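Local coordinates for amino acid adenylation domain-containing protein (Bacillus stratosphericus LAMA 585, PDB 6ULY) that probably selects an alpha-keto acid and activates it as the acyl adenylate, as the first adenylation domain of a keto acid-selecting nonribosomal peptide synthetase module, at residues 116-119 with 123-126; 174-179 with 420-425. All blocks are in the same frame, centred on the assembly; numbering follows the deposited sequence.

Interaction 1. Residues 116-119 with 123-126; sequences HAWK and HPLI. With SO4 (sulfate ion), chain M; SO4 (sulfate ion), chain J.
W118 turns its CG away from the backbone N, beside its own carbonyl carbon (chi1 172°), and H123 sets its CG opposite the carbonyl carbon (chi1 -49°), which brings the imidazole against the indole. This is the helix-to-strand end of a beta-alpha-beta crossover, in which helix 109-120 links the parallel strands 94-97 and 125-128. ND1 of H123 sits over one indole face near its rim, 3.2 Å from W118 CH2, with the two ring planes inclined at 36°. Further along the same indole, H123 CA makes a CH-pi contact with the five-membered ring. The backbone ties the turn as well: H123 N donates to W118 O over 3.0 Å. P124 CD packs 3.6 Å from W118 CD1, and I126 CD1 reaches that carbon more loosely. Two bound sulfates, probably from the crystallisation liquor, lie beside the turn; O4 of one is 3.2 Å from H123 CE1, at the imidazole edge. The fully extended K119 carries NZ to O2 of this ion, while H116 ND1 donates to O1 of the other. H116 O accepts from NE2 of Q429 of the second subunit, on which K119 also packs. At the indole edge, in the ring plane, W118 NE1 donates to a water 3.0 Å away that also lies 2.6 Å from P124 O.

Interaction 2. Residues 174-179 with 420-425; sequences VFFILT and GYYRND
F176 and Y422, 246 residues apart in sequence, meet as an edge-to-face aromatic pair in the AMP-binding (ANL clan) domain, a compact example of how side chains can join distant parts of a fold without a backbone bond between them. F176 can be followed outward. Its CB is directed toward 420-425, and at the ring CE1 meets Y422 CB at 3.9 Å and both CG and CD1 of Y422 at 3.8 Å. The tip, CZ, lies over the tyrosine face near its rim, 4.0 Å from Y422 CD1. Y422 has CG anti to the backbone N (chi1 -173°), which presents a face of the ring to the edge of F176, the centroids 5.0 Å apart and the planes at 54°. Across the opposite face, R423 CG lies over the ring centre. Y422 and R423 are the two central residues of a type II turn from Y421 to N424, which follows the short strand 420-421. A looser touch joins T179 CG2 to Y421 CE1 at 4.3 Å; the polar ends of these two residues are engaged elsewhere, T179 OG1 with K187 N and Y421 OH with E335. N424 caps helix 425-431, its OD1 accepting from A427 N. Strand 173-178 leads into what in this family is the phosphate-binding loop. Between the two segments runs strand 188-192, whose C188 packs on Y422 and E190 on F176, while F176 also packs on V94 and T96 of strand 94-97 and L121 touches both side chains.

Interactions 1 and 2 build on the same mixed sheet, which contains strand 125-128 of the first and strands 173-178 and 420-421 of the second. Their centres are 13 Å apart, and they touch directly: A117 CB of helix 109-120 packs 3.7 Å from L178 CD2. R423 leaves the turn of interaction 2 toward the end of that helix, where its NE hydrogen-bonds to L120 O. Both contacts also reach the second subunit, 116-119 through H116 and 420-425 through the salt bridge from R423 to D425 of that subunit. The bound keto acyl adenylate is nearer to interaction 2, about 6 Å from the T179 side chain.

Interaction 1. Residues 116-119 with 123-126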
loop_
_atom_site.group_PDB
_atom_site.type_symbol
_atom_site.label_atom_id
_atom_site.label_comp_id
_atom_site.label_asym_id
_atom_site.label_seq_id
_atom_site.Cartn_x
_atom_site.Cartn_y
_atom_site.Cartn_z
ATOM N N HIS A 116 13.430 6.676 -2.476
ATOM C CA HIS A 116 13.002 5.421 -3.082
ATOM C C HIS A 116 13.151 5.475 -4.597
ATOM O O HIS A 116 13.824 4.630 -5.199
ATOM C CB HIS A 116 11.554 5.113 -2.697
ATOM C CG HIS A 116 10.982 3.931 -3.417
ATOM N ND1 HIS A 116 11.148 2.636 -2.973
ATOM C CD2 HIS A 116 10.262 3.848 -4.561
ATOM C CE1 HIS A 116 10.546 1.807 -3.807
ATOM N NE2 HIS A 116 10.001 2.517 -4.779
ATOM N N ALA A 117 12.518 6.465 -5.231
ATOM C CA ALA A 117 12.618 6.597 -6.682
ATOM C C ALA A 117 14.063 6.791 -7.118
ATOM O O ALA A 117 14.506 6.206 -8.113
ATOM C CB ALA A 117 11.758 7.763 -7.163
ATOM N N TRP A 118 14.812 7.620 -6.390
ATOM C CA TRP A 118 16.206 7.865 -6.748
ATOM C C TRP A 118 16.996 6.563 -6.755
ATOM O O TRP A 118 17.755 6.287 -7.691
ATOM C CB TRP A 118 16.804 8.876 -5.772
ATOM C CG TRP A 118 18.273 9.090 -5.893
ATOM C CD1 TRP A 118 18.921 9.862 -6.820
ATOM C CD2 TRP A 118 19.288 8.558 -5.035
ATOM N NE1 TRP A 118 20.276 9.828 -6.599
ATOM C CE2 TRP A 118 20.528 9.037 -5.507
ATOM C CE3 TRP A 118 19.270 7.721 -3.914
ATOM C CZ2 TRP A 118 21.736 8.704 -4.902
ATOM C CZ3 TRP A 118 20.473 7.387 -3.315
ATOM C CH2 TRP A 118 21.689 7.880 -3.809
ATOM N N LYS A 119 16.812 5.740 -5.720
ATOM C CA LYS A 119 17.492 4.450 -5.658
ATOM C C LYS A 119 16.962 3.489 -6.716
ATOM O O LYS A 119 17.728 2.706 -7.291
ATOM C CB LYS A 119 17.333 3.848 -4.259
ATOM C CG LYS A 119 18.087 2.549 -4.042
ATOM C CD LYS A 119 18.026 2.112 -2.578
ATOM C CE LYS A 119 18.754 0.790 -2.349
ATOM N NZ LYS A 119 18.720 0.358 -0.915
ATOM N N HIS A 123 20.529 5.857 -8.842
ATOM C CA HIS A 123 21.280 7.058 -8.505
ATOM C C HIS A 123 21.461 7.962 -9.718
ATOM O O HIS A 123 22.597 8.218 -10.135
ATOM C CB HIS A 123 22.648 6.678 -7.936
ATOM C CG HIS A 123 22.590 5.634 -6.865
ATOM N ND1 HIS A 123 21.566 5.567 -5.944
ATOM C CD2 HIS A 123 23.429 4.613 -6.570
ATOM C CE1 HIS A 123 21.780 4.552 -5.126
ATOM N NE2 HIS A 123 22.901 3.956 -5.486
ATOM N N PRO A 124 20.382 8.461 -10.306
ATOM C CA PRO A 124 20.518 9.371 -11.446
ATOM C C PRO A 124 20.933 10.765 -11.006
ATOM O O PRO A 124 20.711 11.189 -9.871
ATOM C CB PRO A 124 19.112 9.388 -12.054
ATOM C CG PRO A 124 18.211 9.123 -10.889
ATOM C CD PRO A 124 18.971 8.195 -9.976
ATOM N N LEU A 125 21.546 11.483 -11.943
ATOM C CA LEU A 125 21.858 12.882 -11.707
ATOM C C LEU A 125 20.586 13.628 -11.339
ATOM O O LEU A 125 19.558 13.494 -12.010
ATOM C CB LEU A 125 22.494 13.505 -12.953
ATOM C CG LEU A 125 22.623 15.034 -12.958
ATOM C CD1 LEU A 125 23.629 15.490 -11.914
ATOM C CD2 LEU A 125 23.008 15.539 -14.339
ATOM N N ILE A 126 20.654 14.412 -10.273
ATOM C CA ILE A 126 19.550 15.280 -9.891
ATOM C C ILE A 126 19.781 16.645 -10.522
ATOM O O ILE A 126 20.856 17.240 -10.376
ATOM C CB ILE A 126 19.421 15.385 -8.362
ATOM C CG1 ILE A 126 19.214 13.991 -7.748
ATOM C CG2 ILE A 126 18.268 16.313 -8.002
ATOM C CD1 ILE A 126 19.199 13.974 -6.229
HETATM S S SO4 M . 14.030 2.790 0.025
HETATM O O1 SO4 M . 13.319 2.150 -1.044
HETATM O O2 SO4 M . 13.666 2.184 1.272
HETATM O O3 SO4 M . 15.441 2.638 -0.181
HETATM O O4 SO4 M . 13.696 4.184 0.055
HETATM S S SO4 J . 21.404 3.624 -0.638
HETATM O O1 SO4 J . 22.648 2.974 -0.312
HETATM O O2 SO4 J . 20.319 2.857 -0.071
HETATM O O3 SO4 J . 21.382 4.953 -0.075
HETATM O O4 SO4 J . 21.275 3.710 -2.081
HETATM O O HOH W 1 22.482 11.350 -7.908
#

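Interaction 2. Residues 174-179 with 420-425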
loop_
_atom_site.group_PDB
_atom_site.type_symbol
_atom_site.label_atom_id
_atom_site.label_comp_id
_atom_site.label_asym_id
_atom_site.label_seq_id
_atom_site.Cartn_x
_atom_site.Cartn_y
_atom_site.Cartn_z
ATOM N N VAL A 174 9.999 8.495 -22.900
ATOM C CA VAL A 174 10.172 9.939 -22.986
ATOM C C VAL A 174 10.315 10.576 -21.607
ATOM O O VAL A 174 11.068 11.538 -21.450
ATOM C CB VAL A 174 9.010 10.577 -23.781
ATOM C CG1 VAL A 174 7.691 10.435 -23.030
ATOM C CG2 VAL A 174 9.318 12.044 -24.099
ATOM N N PHE A 175 9.610 10.062 -20.598
ATOM C CA PHE A 175 9.851 10.499 -19.227
ATOM C C PHE A 175 9.217 9.520 -18.248
ATOM O O PHE A 175 8.315 8.754 -18.595
ATOM C CB PHE A 175 9.319 11.921 -18.970
ATOM C CG PHE A 175 7.823 12.056 -19.080
ATOM C CD1 PHE A 175 6.995 11.702 -18.026
ATOM C CD2 PHE A 175 7.246 12.570 -20.226
ATOM C CE1 PHE A 175 5.621 11.831 -18.127
ATOM C CE2 PHE A 175 5.874 12.702 -20.334
ATOM C CZ PHE A 175 5.061 12.335 -19.279
ATOM N N PHE A 176 9.726 9.556 -17.020
ATOM C CA PHE A 176 9.082 8.953 -15.867
ATOM C C PHE A 176 8.252 10.001 -15.133
ATOM O O PHE A 176 8.546 11.196 -15.181
ATOM C CB PHE A 176 10.116 8.376 -14.899
ATOM C CG PHE A 176 10.940 7.264 -15.471
ATOM C CD1 PHE A 176 10.403 5.999 -15.630
ATOM C CD2 PHE A 176 12.261 7.476 -15.823
ATOM C CE1 PHE A 176 11.164 4.968 -16.146
ATOM C CE2 PHE A 176 13.027 6.454 -16.339
ATOM C CZ PHE A 176 12.476 5.192 -16.500
ATOM N N ILE A 177 7.219 9.542 -14.434
ATOM C CA ILE A 177 6.443 10.417 -13.565
ATOM C C ILE A 177 5.962 9.601 -12.375
ATOM O O ILE A 177 5.543 8.447 -12.519
ATOM C CB ILE A 177 5.269 11.090 -14.311
ATOM C CG1 ILE A 177 4.507 12.025 -13.363
ATOM C CG2 ILE A 177 4.332 10.062 -14.906
ATOM C CD1 ILE A 177 3.679 13.090 -14.076
ATOM N N LEU A 178 6.039 10.206 -11.196
ATOM C CA LEU A 178 5.734 9.519 -9.953
ATOM C C LEU A 178 4.274 9.721 -9.573
ATOM O O LEU A 178 3.709 10.799 -9.776
ATOM C CB LEU A 178 6.651 10.020 -8.840
ATOM C CG LEU A 178 7.949 9.229 -8.644
ATOM C CD1 LEU A 178 8.617 8.847 -9.955
ATOM C CD2 LEU A 178 8.912 10.040 -7.789
ATOM N N THR A 179 3.670 8.671 -9.024
ATOM C CA THR A 179 2.263 8.697 -8.644
ATOM C C THR A 179 2.045 9.499 -7.368
ATOM O O THR A 179 2.913 9.537 -6.497
ATOM C CB THR A 179 1.719 7.276 -8.438
ATOM O OG1 THR A 179 2.539 6.584 -7.488
ATOM C CG2 THR A 179 1.712 6.512 -9.752
ATOM N N GLY A 420 4.394 1.008 -18.246
ATOM C CA GLY A 420 4.251 0.302 -16.990
ATOM C C GLY A 420 5.030 0.973 -15.879
ATOM O O GLY A 420 5.802 1.908 -16.126
ATOM N N TYR A 421 4.813 0.522 -14.648
ATOM C CA TYR A 421 5.610 0.995 -13.529
ATOM C C TYR A 421 7.027 0.447 -13.638
ATOM O O TYR A 421 7.234 -0.738 -13.915
ATOM C CB TYR A 421 4.985 0.568 -12.204
ATOM C CG TYR A 421 3.555 1.012 -12.015
ATOM C CD1 TYR A 421 3.224 2.363 -11.968
ATOM C CD2 TYR A 421 2.535 0.080 -11.863
ATOM C CE1 TYR A 421 1.920 2.770 -11.788
ATOM C CE2 TYR A 421 1.227 0.480 -11.681
ATOM C CZ TYR A 421 0.925 1.824 -11.646
ATOM O OH TYR A 421 -0.378 2.218 -11.464
ATOM N N TYR A 422 8.002 1.316 -13.405
ATOM C CA TYR A 422 9.399 0.949 -13.595
ATOM C C TYR A 422 9.832 -0.064 -12.543
ATOM O O TYR A 422 9.611 0.130 -11.342
ATOM C CB TYR A 422 10.275 2.205 -13.533
ATOM C CG TYR A 422 11.732 1.994 -13.884
ATOM C CD1 TYR A 422 12.108 1.463 -15.115
ATOM C CD2 TYR A 422 12.734 2.352 -12.994
ATOM C CE1 TYR A 422 13.442 1.276 -15.433
ATOM C CE2 TYR A 422 14.068 2.172 -13.307
ATOM C CZ TYR A 422 14.416 1.638 -14.523
ATOM O OH TYR A 422 15.749 1.463 -14.816
ATOM N N ARG A 423 10.438 -1.160 -13.004
ATOM C CA ARG A 423 11.044 -2.153 -12.118
ATOM C C ARG A 423 10.024 -2.733 -11.140
ATOM O O ARG A 423 10.315 -2.948 -9.960
ATOM C CB ARG A 423 12.236 -1.550 -11.373
ATOM C CG ARG A 423 13.405 -1.167 -12.289
ATOM C CD ARG A 423 14.682 -1.875 -11.878
ATOM N NE ARG A 423 15.430 -1.117 -10.880
ATOM C CZ ARG A 423 16.274 -1.651 -10.002
ATOM N NH1 ARG A 423 16.474 -2.963 -9.969
ATOM N NH2 ARG A 423 16.910 -0.867 -9.144
ATOM N N ASN A 424 8.813 -3.005 -11.631
ATOM C CA ASN A 424 7.791 -3.589 -10.765
ATOM C C ASN A 424 6.815 -4.399 -11.624
ATOM O O ASN A 424 5.681 -3.996 -11.884
ATOM C CB ASN A 424 7.059 -2.519 -9.958
ATOM C CG ASN A 424 6.223 -3.113 -8.852
ATOM O OD1 ASN A 424 5.818 -4.271 -8.928
ATOM N ND2 ASN A 424 5.963 -2.330 -7.813
ATOM N N ASP A 425 7.272 -5.576 -12.061
ATOM C CA ASP A 425 6.408 -6.472 -12.823
ATOM C C ASP A 425 5.121 -6.772 -12.069
ATOM O O ASP A 425 4.041 -6.842 -12.666
ATOM C CB ASP A 425 7.135 -7.782 -13.125
ATOM C CG ASP A 425 8.332 -7.592 -14.028
ATOM O OD1 ASP A 425 8.582 -6.447 -14.456
ATOM O OD2 ASP A 425 9.019 -8.599 -14.310
#